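Uncharacterized protein (Burkholderia cenocepacia, PDB 6ANS) is of unknown function but carries a DUF1214 domain, assembles from two copies of the chain and holds a sodium ion in the crystal. Local coordinates at residues A[77-82]-A[91-96]; A[141-146]-A[268-273]; A[67-72]-A[312-317]; A[195-198]-A[204-207]. All blocks are in the same frame, centred on the assembly; numbering follows the deposited sequence. Where two conformers were deposited one is given.

Contact 1 (A[77-82]-A[91-96]); sequences ALEMHV and GFFSPS
Glu79 and Phe93 illustrate how an acidic side chain can serve as an apolar surface at its root and a polar group at its end. The CB of Glu79 lies over one face of the Phe93 ring, 4.0 Å from the ring centroid and displaced toward the rim, a CH-pi contact. From there the chain runs out extended, its CG anti to the carbonyl carbon (chi1 -69°), and brings OE1 to 3.2 Å from Phe93 CD2. Carboxylate and ring planes stand 84° apart, so the two flat groups are nearly perpendicular and do not stack. The next residue of the helix, Met80 (selenomethionine), approaches the ring obliquely: its CA comes within 3.5 Å of Phe93 CZ, and its CB touches the same ring atom. Helix 60-83 thus rests on the ring through two consecutive residues, while the ring of Tyr113, on strand 109-115, meets it with the planes at about 45°.

No direct hydrogen bond joins the two segments. Two waters take that role: one donates to Glu79 OE1 at 2.7 Å and accepts from Ser94 N, and the other donates to Ser94 O at 2.8 Å and only weakly to OE1. The chemistry is therefore divided, with apolar contact between helix and phenyl ring and a water-mediated link tying one carboxylate oxygen to both polar backbone atoms of Ser94.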
loop_
_atom_site.group_PDB
_atom_site.type_symbol
_atom_site.label_atom_id
_atom_site.label_comp_id
_atom_site.label_asym_id
_atom_site.label_seq_id
_atom_site.Cartn_x
_atom_site.Cartn_y
_atom_site.Cartn_z
ATOM N N ALA A 77 -0.508 -4.619 8.690
ATOM C CA ALA A 77 -1.378 -5.570 9.364
ATOM C C ALA A 77 -2.660 -5.809 8.576
ATOM O O ALA A 77 -3.161 -6.935 8.533
ATOM C CB ALA A 77 -1.687 -5.061 10.772
ATOM N N LEU A 78 -3.216 -4.757 7.954
ATOM C CA LEU A 78 -4.490 -4.913 7.251
ATOM C C LEU A 78 -4.325 -5.680 5.940
ATOM O O LEU A 78 -5.219 -6.428 5.532
ATOM C CB LEU A 78 -5.133 -3.537 7.005
ATOM C CG LEU A 78 -5.741 -2.844 8.232
ATOM C CD1 LEU A 78 -6.036 -1.349 7.953
ATOM C CD2 LEU A 78 -7.009 -3.565 8.712
ATOM N N GLU A 79 -3.214 -5.474 5.239
ATOM C CA GLU A 79 -2.956 -6.283 4.054
ATOM C C GLU A 79 -2.721 -7.729 4.444
ATOM O O GLU A 79 -3.250 -8.657 3.807
ATOM C CB GLU A 79 -1.752 -5.718 3.292
ATOM C CG GLU A 79 -2.034 -4.338 2.632
ATOM C CD GLU A 79 -0.824 -3.750 1.894
ATOM O OE1 GLU A 79 0.144 -4.484 1.618
ATOM O OE2 GLU A 79 -0.833 -2.538 1.597
HETATM N N MSE A 80 -1.941 -7.932 5.499
HETATM C CA MSE A 80 -1.628 -9.246 6.002
HETATM C C MSE A 80 -2.861 -10.029 6.423
HETATM O O MSE A 80 -3.023 -11.173 6.038
HETATM C CB MSE A 80 -0.674 -9.135 7.185
HETATM C CG MSE A 80 -0.263 -10.488 7.744
HETATM SE SE MSE A 80 1.021 -10.250 9.204
HETATM C CE MSE A 80 2.573 -9.509 8.211
ATOM N N HIS A 81 -3.745 -9.397 7.200
ATOM C CA HIS A 81 -4.789 -10.138 7.889
ATOM C C HIS A 81 -6.193 -9.883 7.379
ATOM O O HIS A 81 -7.093 -10.635 7.743
ATOM C CB HIS A 81 -4.754 -9.828 9.389
ATOM C CG HIS A 81 -3.566 -10.411 10.078
ATOM N ND1 HIS A 81 -3.364 -11.770 10.171
ATOM C CD2 HIS A 81 -2.511 -9.827 10.696
ATOM C CE1 HIS A 81 -2.248 -12.002 10.844
ATOM N NE2 HIS A 81 -1.712 -10.840 11.174
ATOM N N VAL A 82 -6.411 -8.867 6.542
ATOM C CA VAL A 82 -7.731 -8.575 5.998
ATOM C C VAL A 82 -7.758 -8.713 4.476
ATOM O O VAL A 82 -8.577 -9.449 3.931
ATOM C CB VAL A 82 -8.228 -7.184 6.441
ATOM C CG1 VAL A 82 -9.468 -6.781 5.655
ATOM C CG2 VAL A 82 -8.531 -7.212 7.935
ATOM N N GLY A 91 -2.065 -13.973 -2.629
ATOM C CA GLY A 91 -1.420 -12.960 -3.441
ATOM C C GLY A 91 -0.302 -12.320 -2.655
ATOM O O GLY A 91 -0.348 -12.258 -1.424
ATOM N N PHE A 92 0.731 -11.887 -3.367
ATOM C CA PHE A 92 1.848 -11.207 -2.733
ATOM C C PHE A 92 1.505 -9.760 -2.381
ATOM O O PHE A 92 0.811 -9.063 -3.128
ATOM C CB PHE A 92 3.074 -11.241 -3.652
ATOM C CG PHE A 92 3.751 -12.584 -3.717
ATOM C CD1 PHE A 92 4.272 -13.172 -2.564
ATOM C CD2 PHE A 92 3.884 -13.251 -4.919
ATOM C CE1 PHE A 92 4.910 -14.410 -2.618
ATOM C CE2 PHE A 92 4.517 -14.491 -4.984
ATOM C CZ PHE A 92 5.027 -15.069 -3.829
ATOM N N PHE A 93 2.003 -9.308 -1.236
ATOM C CA PHE A 93 2.117 -7.889 -0.946
ATOM C C PHE A 93 3.467 -7.711 -0.268
ATOM O O PHE A 93 4.139 -8.684 0.062
ATOM C CB PHE A 93 0.965 -7.380 -0.058
ATOM C CG PHE A 93 1.014 -7.928 1.342
ATOM C CD1 PHE A 93 0.507 -9.191 1.625
ATOM C CD2 PHE A 93 1.591 -7.190 2.369
ATOM C CE1 PHE A 93 0.560 -9.711 2.912
ATOM C CE2 PHE A 93 1.653 -7.708 3.676
ATOM C CZ PHE A 93 1.140 -8.976 3.937
ATOM N N SER A 94 3.859 -6.463 -0.035
ATOM C CA SER A 94 5.160 -6.173 0.548
ATOM C C SER A 94 5.000 -5.878 2.029
ATOM O O SER A 94 4.382 -4.873 2.377
ATOM C CB SER A 94 5.794 -4.979 -0.167
ATOM O OG SER A 94 6.890 -4.472 0.572
ATOM N N PRO A 95 5.536 -6.711 2.941
ATOM C CA PRO A 95 5.407 -6.431 4.374
ATOM C C PRO A 95 6.425 -5.433 4.909
ATOM O O PRO A 95 6.435 -5.170 6.116
ATOM C CB PRO A 95 5.620 -7.821 5.010
ATOM C CG PRO A 95 6.636 -8.459 4.098
ATOM C CD PRO A 95 6.312 -7.940 2.694
ATOM N N SER A 96 7.307 -4.913 4.063
ATOM C CA SER A 96 8.189 -3.806 4.421
ATOM C C SER A 96 8.709 -3.189 3.136
ATOM O O SER A 96 9.048 -3.915 2.195
ATOM C CB SER A 96 9.369 -4.237 5.296
ATOM O OG SER A 96 9.017 -4.273 6.670
HETATM O O HOH W 1 2.024 -3.928 -0.259
HETATM O O HOH W 2 2.260 -3.652 3.717
#

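Contact 2 (A[141-146]-A[268-273])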
loop_
_atom_site.group_PDB
_atom_site.type_symbol
_atom_site.label_atom_id
_atom_site.label_comp_id
_atom_site.label_asym_id
_atom_site.label_seq_id
_atom_site.Cartn_x
_atom_site.Cartn_y
_atom_site.Cartn_z
ATOM N N GLY A 141 2.614 -19.372 12.894
ATOM C CA GLY A 141 2.340 -18.454 13.990
ATOM C C GLY A 141 2.187 -17.038 13.459
ATOM O O GLY A 141 1.539 -16.795 12.438
ATOM N N GLY A 142 2.813 -16.096 14.138
ATOM C CA GLY A 142 2.795 -14.701 13.737
ATOM C C GLY A 142 3.001 -13.817 14.942
ATOM O O GLY A 142 2.751 -14.206 16.086
ATOM N N TYR A 143 3.478 -12.593 14.683
ATOM C CA TYR A 143 3.710 -11.670 15.791
ATOM C C TYR A 143 2.429 -11.457 16.579
ATOM O O TYR A 143 2.465 -11.353 17.806
ATOM C CB TYR A 143 4.247 -10.322 15.304
ATOM C CG TYR A 143 5.591 -10.362 14.624
ATOM C CD1 TYR A 143 6.475 -11.448 14.798
ATOM C CD2 TYR A 143 5.979 -9.322 13.783
ATOM C CE1 TYR A 143 7.713 -11.473 14.142
ATOM C CE2 TYR A 143 7.213 -9.340 13.128
ATOM C CZ TYR A 143 8.070 -10.405 13.309
ATOM O OH TYR A 143 9.272 -10.381 12.657
ATOM N N GLU A 144 1.287 -11.379 15.885
ATOM C CA GLU A 144 0.016 -11.153 16.563
ATOM C C GLU A 144 -0.424 -12.360 17.386
ATOM O O GLU A 144 -1.291 -12.208 18.250
ATOM C CB GLU A 144 -1.092 -10.803 15.562
ATOM C CG GLU A 144 -1.661 -11.997 14.795
ATOM C CD GLU A 144 -0.641 -12.659 13.882
ATOM O OE1 GLU A 144 0.111 -11.930 13.224
ATOM O OE2 GLU A 144 -0.582 -13.905 13.830
ATOM N N THR A 145 0.133 -13.547 17.126
ATOM C CA THR A 145 -0.309 -14.770 17.805
ATOM C C THR A 145 0.662 -15.197 18.905
ATOM O O THR A 145 0.315 -15.147 20.088
ATOM C CB THR A 145 -0.495 -15.912 16.798
ATOM O OG1 THR A 145 -1.498 -15.546 15.843
ATOM C CG2 THR A 145 -0.946 -17.181 17.512
ATOM N N ASP A 146 1.875 -15.622 18.531
ATOM C CA ASP A 146 2.886 -16.044 19.498
ATOM C C ASP A 146 4.061 -15.075 19.598
ATOM O O ASP A 146 5.050 -15.392 20.262
ATOM C CB ASP A 146 3.413 -17.454 19.183
ATOM C CG ASP A 146 3.858 -17.633 17.715
ATOM O OD1 ASP A 146 3.972 -16.652 16.942
ATOM O OD2 ASP A 146 4.140 -18.789 17.349
ATOM N N GLN A 268 16.182 -15.892 14.021
ATOM C CA GLN A 268 15.464 -16.842 13.179
ATOM C C GLN A 268 14.015 -16.987 13.635
ATOM O O GLN A 268 13.100 -17.056 12.806
ATOM C CB GLN A 268 16.179 -18.206 13.195
ATOM C CG GLN A 268 17.591 -18.204 12.556
ATOM C CD GLN A 268 17.588 -17.580 11.139
ATOM O OE1 GLN A 268 16.737 -17.911 10.307
ATOM N NE2 GLN A 268 18.521 -16.661 10.884
ATOM N N SER A 269 13.786 -17.022 14.960
ATOM C CA SER A 269 12.449 -17.270 15.486
ATOM C C SER A 269 11.468 -16.146 15.161
ATOM O O SER A 269 10.257 -16.395 15.155
ATOM C CB SER A 269 12.492 -17.511 17.009
ATOM O OG SER A 269 12.680 -16.305 17.741
ATOM N N VAL A 270 11.951 -14.943 14.855
ATOM C CA VAL A 270 11.077 -13.847 14.463
ATOM C C VAL A 270 11.046 -13.672 12.941
ATOM O O VAL A 270 10.578 -12.648 12.443
ATOM C CB VAL A 270 11.447 -12.534 15.173
ATOM C CG1 VAL A 270 11.433 -12.726 16.689
ATOM C CG2 VAL A 270 12.803 -12.008 14.701
ATOM N N GLY A 271 11.478 -14.677 12.191
ATOM C CA GLY A 271 11.325 -14.646 10.752
ATOM C C GLY A 271 12.578 -14.315 9.982
ATOM O O GLY A 271 12.479 -13.972 8.798
ATOM N N GLY A 272 13.745 -14.418 10.608
ATOM C CA GLY A 272 14.989 -14.198 9.910
ATOM C C GLY A 272 15.214 -15.213 8.801
ATOM O O GLY A 272 14.519 -16.218 8.651
ATOM N N ASP A 273 16.230 -14.924 8.006
ATOM C CA ASP A 273 16.636 -15.794 6.915
ATOM C C ASP A 273 17.791 -16.644 7.416
ATOM O O ASP A 273 18.795 -16.075 7.873
ATOM C CB ASP A 273 17.047 -14.956 5.697
ATOM C CG ASP A 273 17.564 -15.799 4.507
ATOM O OD1 ASP A 273 18.266 -16.805 4.724
ATOM O OD2 ASP A 273 17.294 -15.420 3.336
#
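Val270 O accepts a short hydrogen bond from Tyr143 OH, 2.6 Å long, just where helix 264-269 ends in a Schellman motif. Gly271, with positive phi, is the C-prime residue of that motif; Gly271 N bonds back to Gln268 O at 2.9 Å, and Gly272 N to the carbonyl of the residue before Gln268. The phenol approaches in the carbonyl plane with a C=O...donor angle of 151°, and the carbonyl oxygen in turn sits at the edge of the tyrosine ring, in its plane. Tyr143 reaches it because CG lies anti to the carbonyl carbon (chi1 -63°), which carries the phenol end toward the turn after helix 264-269. The side chains of Tyr143 and Val270 cross at about a right angle, and the apolar part of the contact is slight: Tyr143 CE1 is 4.0 Å from Val270 CB.

Both partners are buried against helix 224-251, Tyr143 on Thr241 and Leu244, Val270 on Trp248. A bound glycerol lies near Tyr143 and an ethanediol near Val270, both probably crystallisation additives, though they may point to a small pocket here. The turn that carries Tyr143 has bonds of its own. Gly142 O accepts from both Thr145 N and Asp146 N, while the Asp146 side chain folds back over the same turn, where Gly142 N donates to Asp146 OD1 at 3.1 Å from above the carboxylate plane.

Contact 3 (A[67-72]-A[312-317])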
loop_
_atom_site.group_PDB
_atom_site.type_symbol
_atom_site.label_atom_id
_atom_site.label_comp_id
_atom_site.label_asym_id
_atom_site.label_seq_id
_atom_site.Cartn_x
_atom_site.Cartn_y
_atom_site.Cartn_z
ATOM N N PHE A 67 4.790 7.195 16.642
ATOM C CA PHE A 67 3.372 7.148 16.305
ATOM C C PHE A 67 3.153 6.975 14.802
ATOM O O PHE A 67 2.171 6.345 14.388
ATOM C CB PHE A 67 2.659 8.390 16.847
ATOM C CG PHE A 67 2.552 8.408 18.353
ATOM C CD1 PHE A 67 1.761 7.478 19.020
ATOM C CD2 PHE A 67 3.265 9.332 19.099
ATOM C CE1 PHE A 67 1.673 7.478 20.420
ATOM C CE2 PHE A 67 3.187 9.340 20.489
ATOM C CZ PHE A 67 2.384 8.419 21.153
ATOM N N ARG A 68 4.021 7.539 13.962
ATOM C CA ARG A 68 3.910 7.219 12.543
ATOM C C ARG A 68 4.148 5.736 12.314
ATOM O O ARG A 68 3.445 5.092 11.523
ATOM C CB ARG A 68 4.894 8.026 11.714
ATOM C CG ARG A 68 4.808 7.660 10.190
ATOM C CD ARG A 68 5.747 8.503 9.365
ATOM N NE ARG A 68 7.128 8.235 9.732
ATOM C CZ ARG A 68 8.181 8.832 9.184
ATOM N NH1 ARG A 68 8.023 9.745 8.233
ATOM N NH2 ARG A 68 9.399 8.503 9.583
ATOM N N TYR A 69 5.129 5.186 13.024
ATOM C CA TYR A 69 5.425 3.760 12.967
ATOM C C TYR A 69 4.185 2.922 13.244
ATOM O O TYR A 69 3.899 1.969 12.514
ATOM C CB TYR A 69 6.543 3.478 13.967
ATOM C CG TYR A 69 6.840 2.051 14.334
ATOM C CD1 TYR A 69 7.312 1.123 13.379
ATOM C CD2 TYR A 69 6.766 1.656 15.661
ATOM C CE1 TYR A 69 7.650 -0.184 13.754
ATOM C CE2 TYR A 69 7.108 0.357 16.059
ATOM C CZ TYR A 69 7.543 -0.553 15.116
ATOM O OH TYR A 69 7.865 -1.818 15.550
ATOM N N LEU A 70 3.414 3.286 14.279
ATOM C CA LEU A 70 2.187 2.548 14.576
ATOM C C LEU A 70 1.230 2.576 13.394
ATOM O O LEU A 70 0.670 1.539 13.013
ATOM C CB LEU A 70 1.493 3.100 15.833
ATOM C CG LEU A 70 2.139 2.960 17.210
ATOM C CD1 LEU A 70 1.133 3.297 18.305
ATOM C CD2 LEU A 70 2.707 1.554 17.418
ATOM N N SER A 71 1.035 3.754 12.783
ATOM C CA SER A 71 0.171 3.805 11.612
ATOM C C SER A 71 0.726 2.941 10.475
ATOM O O SER A 71 -0.045 2.368 9.695
ATOM C CB SER A 71 -0.026 5.253 11.157
ATOM O OG SER A 71 1.066 5.745 10.390
ATOM N N ARG A 72 2.048 2.842 10.360
ATOM C CA ARG A 72 2.642 1.982 9.336
ATOM C C ARG A 72 2.400 0.503 9.630
ATOM O O ARG A 72 2.146 -0.285 8.712
ATOM C CB ARG A 72 4.134 2.265 9.215
ATOM C CG ARG A 72 4.419 3.637 8.608
ATOM C CD ARG A 72 5.870 4.031 8.765
ATOM N NE ARG A 72 6.202 5.165 7.914
ATOM C CZ ARG A 72 7.443 5.535 7.615
ATOM N NH1 ARG A 72 8.482 4.858 8.113
ATOM N NH2 ARG A 72 7.641 6.569 6.797
ATOM N N TRP A 312 12.647 2.557 16.765
ATOM C CA TRP A 312 11.599 1.593 16.438
ATOM C C TRP A 312 12.056 0.520 15.456
ATOM O O TRP A 312 11.230 -0.295 15.021
ATOM C CB TRP A 312 10.387 2.372 15.899
ATOM C CG TRP A 312 10.115 3.526 16.843
ATOM C CD1 TRP A 312 10.250 4.866 16.585
ATOM C CD2 TRP A 312 9.761 3.420 18.226
ATOM N NE1 TRP A 312 9.974 5.594 17.720
ATOM C CE2 TRP A 312 9.665 4.732 18.738
ATOM C CE3 TRP A 312 9.488 2.342 19.074
ATOM C CZ2 TRP A 312 9.310 4.995 20.062
ATOM C CZ3 TRP A 312 9.139 2.605 20.395
ATOM C CH2 TRP A 312 9.053 3.922 20.872
HETATM N N MSE A 313 13.339 0.518 15.093
HETATM C CA MSE A 313 13.940 -0.483 14.211
HETATM C C MSE A 313 13.338 -0.410 12.813
HETATM O O MSE A 313 13.268 -1.392 12.073
HETATM C CB MSE A 313 13.828 -1.889 14.839
HETATM C CG MSE A 313 14.516 -1.910 16.209
HETATM SE SE MSE A 313 14.802 -3.710 17.003
HETATM C CE MSE A 313 16.023 -4.399 15.607
ATOM N N GLU A 314 12.906 0.786 12.446
ATOM C CA GLU A 314 12.684 1.106 11.049
ATOM C C GLU A 314 13.990 1.642 10.499
ATOM O O GLU A 314 14.593 2.528 11.113
ATOM C CB GLU A 314 11.622 2.181 10.871
ATOM C CG GLU A 314 10.265 1.934 11.466
ATOM C CD GLU A 314 9.393 3.157 11.225
ATOM O OE1 GLU A 314 9.695 4.214 11.809
ATOM O OE2 GLU A 314 8.460 3.078 10.406
ATOM N N SER A 315 14.407 1.144 9.337
ATOM C CA SER A 315 15.503 1.810 8.644
ATOM C C SER A 315 15.168 3.285 8.475
ATOM O O SER A 315 14.001 3.666 8.337
ATOM C CB SER A 315 15.766 1.169 7.275
ATOM O OG SER A 315 14.621 1.231 6.442
ATOM N N LEU A 316 16.202 4.123 8.505
ATOM C CA LEU A 316 16.021 5.531 8.172
ATOM C C LEU A 316 15.618 5.660 6.703
ATOM O O LEU A 316 15.543 4.653 5.991
ATOM C CB LEU A 316 17.284 6.324 8.505
ATOM C CG LEU A 316 17.659 6.315 10.003
ATOM C CD1 LEU A 316 18.876 7.203 10.262
ATOM C CD2 LEU A 316 16.482 6.732 10.881
ATOM N N ASP A 317 15.318 6.870 6.229
ATOM C CA ASP A 317 14.634 6.975 4.940
ATOM C C ASP A 317 15.653 6.924 3.808
ATOM O O ASP A 317 16.149 7.953 3.338
ATOM C CB ASP A 317 13.780 8.234 4.875
ATOM C CG ASP A 317 12.959 8.314 3.577
ATOM O OD1 ASP A 317 13.061 7.387 2.740
ATOM O OD2 ASP A 317 12.206 9.293 3.401
HETATM O O HOH W 3 7.996 6.206 11.559
HETATM O O HOH W 4 10.134 -2.718 13.942
#
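Tyr69 and Trp312 form the close-packed side of this contact. Trp312 CB sits over the centre of the tyrosine ring, 3.8 Å from its centroid and 13° off the normal, a CH-pi contact. The Tyr69 ring and the five-membered ring of Trp312 lie at 20° to each other but strongly offset, with little overlap. Tyr69, its chi1 of 167° placing CG opposite the backbone N, also meets Glu314, whose CG lies 3.6 Å from Tyr69 CD1.

The other side is polar and partly built from water. Arg72 NH1 makes a salt bridge to Glu314 OE2 at 2.9 Å, entering from above the carboxylate plane, and Arg72 NE is held by Glu83 of the second subunit. From the helix segment, Glu314 OE1 is reached through a water that accepts from Arg68 NE and donates to OE1 at 2.6 Å; Asn310 ND2 bonds to OE1 directly. Another water joins Tyr69 OH to Trp312 O. Arg68 and Arg72 guanidinium groups lie face against face, and the nearby acidic groups probably temper their mutual charge.

Taken together, an aromatic seat and a buried ion pair dock helix 60-83 onto the loop between strands 303-309 and 324-326 in the C-terminal DUF1214 region, beside the subunit interface.

Contact 4 (A[195-198]-A[204-207]); sequences QTFL and TPAQ
Gln195 turns its side-chain amide toward the backbone of Ala206 and grips it twice. Gln195 OE1 accepts from Ala206 N at 2.9 Å, and Gln195 NE2 donates to Ala206 O at 3.1 Å in an almost straight bond of 178°. The acceptor of that second bond lies in the plane of the glutamine amide. Using both ends of the amide on one residue restrains its rotation about the last torsion, and the chain, extended beyond CG, carries the amide to the backbone of Ala206.

Beside this pair of hydrogen bonds, Phe197 meets Pro205. Phe197 CZ is 3.8 Å from Pro205 CG, while Pro205 CB lies at the edge of the phenyl ring, in its plane; the two side chains cross at about a right angle. Pro205 CB also stands 3.6 Å from Gln195 OE1, which brings the two halves of the contact together.

Outside this lie further partners. Gln195 NE2 also bonds to Gln112 OE1, and Leu110, like Gln112 on strand 109-115, packs against Gln195, Phe197 and Pro205. Val131 touches Gln195 and Phe197. This two-bond side-chain-to-backbone pairing closes the connection from strand 188-196, in an antiparallel sheet with strand 109-115, to strand 207-212, an outer strand of a mixed sheet with strand 122-125.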
loop_
_atom_site.group_PDB
_atom_site.type_symbol
_atom_site.label_atom_id
_atom_site.label_comp_id
_atom_site.label_asym_id
_atom_site.label_seq_id
_atom_site.Cartn_x
_atom_site.Cartn_y
_atom_site.Cartn_z
ATOM N N GLN A 195 14.178 -10.807 -1.971
ATOM C CA GLN A 195 15.044 -10.500 -3.101
ATOM C C GLN A 195 16.042 -9.449 -2.631
ATOM O O GLN A 195 15.655 -8.319 -2.309
ATOM C CB GLN A 195 14.241 -10.015 -4.305
ATOM C CG GLN A 195 12.984 -10.843 -4.593
ATOM C CD GLN A 195 12.523 -10.648 -6.030
ATOM O OE1 GLN A 195 13.335 -10.306 -6.889
ATOM N NE2 GLN A 195 11.237 -10.892 -6.306
ATOM N N THR A 196 17.319 -9.809 -2.600
ATOM C CA THR A 196 18.344 -8.938 -2.044
ATOM C C THR A 196 19.195 -8.389 -3.179
ATOM O O THR A 196 19.848 -9.153 -3.900
ATOM C CB THR A 196 19.214 -9.687 -1.036
ATOM O OG1 THR A 196 18.384 -10.231 -0.008
ATOM C CG2 THR A 196 20.231 -8.732 -0.410
ATOM N N PHE A 197 19.211 -7.070 -3.318
ATOM C CA PHE A 197 19.859 -6.419 -4.450
ATOM C C PHE A 197 21.256 -5.950 -4.070
ATOM O O PHE A 197 21.432 -5.254 -3.061
ATOM C CB PHE A 197 19.029 -5.232 -4.947
ATOM C CG PHE A 197 17.723 -5.642 -5.538
ATOM C CD1 PHE A 197 17.642 -6.014 -6.868
ATOM C CD2 PHE A 197 16.583 -5.713 -4.742
ATOM C CE1 PHE A 197 16.444 -6.426 -7.409
ATOM C CE2 PHE A 197 15.375 -6.123 -5.271
ATOM C CZ PHE A 197 15.307 -6.484 -6.615
ATOM N N LEU A 198 22.249 -6.336 -4.869
ATOM C CA LEU A 198 23.510 -5.618 -4.785
ATOM C C LEU A 198 23.308 -4.174 -5.233
ATOM O O LEU A 198 23.840 -3.246 -4.617
ATOM C CB LEU A 198 24.587 -6.300 -5.648
ATOM C CG LEU A 198 25.179 -7.647 -5.225
ATOM C CD1 LEU A 198 26.097 -8.191 -6.319
ATOM C CD2 LEU A 198 25.908 -7.550 -3.891
ATOM N N THR A 204 17.436 -6.966 -12.107
ATOM C CA THR A 204 16.022 -7.063 -12.405
ATOM C C THR A 204 15.369 -7.981 -11.392
ATOM O O THR A 204 15.884 -9.088 -11.174
ATOM C CB THR A 204 15.843 -7.617 -13.818
ATOM O OG1 THR A 204 16.415 -6.695 -14.766
ATOM C CG2 THR A 204 14.371 -7.837 -14.132
ATOM N N PRO A 205 14.254 -7.581 -10.764
ATOM C CA PRO A 205 13.611 -8.459 -9.779
ATOM C C PRO A 205 12.972 -9.659 -10.449
ATOM O O PRO A 205 12.494 -9.587 -11.583
ATOM C CB PRO A 205 12.532 -7.570 -9.137
ATOM C CG PRO A 205 12.863 -6.170 -9.504
ATOM C CD PRO A 205 13.674 -6.223 -10.773
ATOM N N ALA A 206 12.924 -10.760 -9.713
ATOM C CA ALA A 206 12.089 -11.865 -10.143
ATOM C C ALA A 206 10.635 -11.415 -10.083
ATOM O O ALA A 206 10.244 -10.645 -9.202
ATOM C CB ALA A 206 12.331 -13.083 -9.243
ATOM N N GLN A 207 9.836 -11.873 -11.034
ATOM C CA GLN A 207 8.418 -11.535 -11.107
ATOM C C GLN A 207 7.646 -12.805 -10.792
ATOM O O GLN A 207 7.581 -13.721 -11.620
ATOM C CB GLN A 207 8.072 -10.983 -12.488
ATOM C CG GLN A 207 8.729 -9.656 -12.723
ATOM C CD GLN A 207 9.563 -9.685 -13.971
ATOM O OE1 GLN A 207 9.100 -9.341 -15.065
ATOM N NE2 GLN A 207 10.816 -10.133 -13.822
#

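Overall arrangement
From the N terminus, helix 60-83 supplies the first segments of two contacts: 67-72 opens contact 3, and 77-82 opens contact 1. Contact 1 closes first, over a short loop that leads toward strand 109-115. Contact 2 then opens at 141-146 and closes at 268-273, enclosing contact 4, which pins the connection between strands 188-196 and 207-212. All three lie inside the long loop that contact 3 closes at 312-317, so the contacts nest or follow in series without crossing. Contacts 1 and 2 touch through a weak hydrogen bond between His81 NE2 and Glu144 OE1. Contacts 1 and 3 anchor one helix to both halves of the chain, and both reach the second subunit.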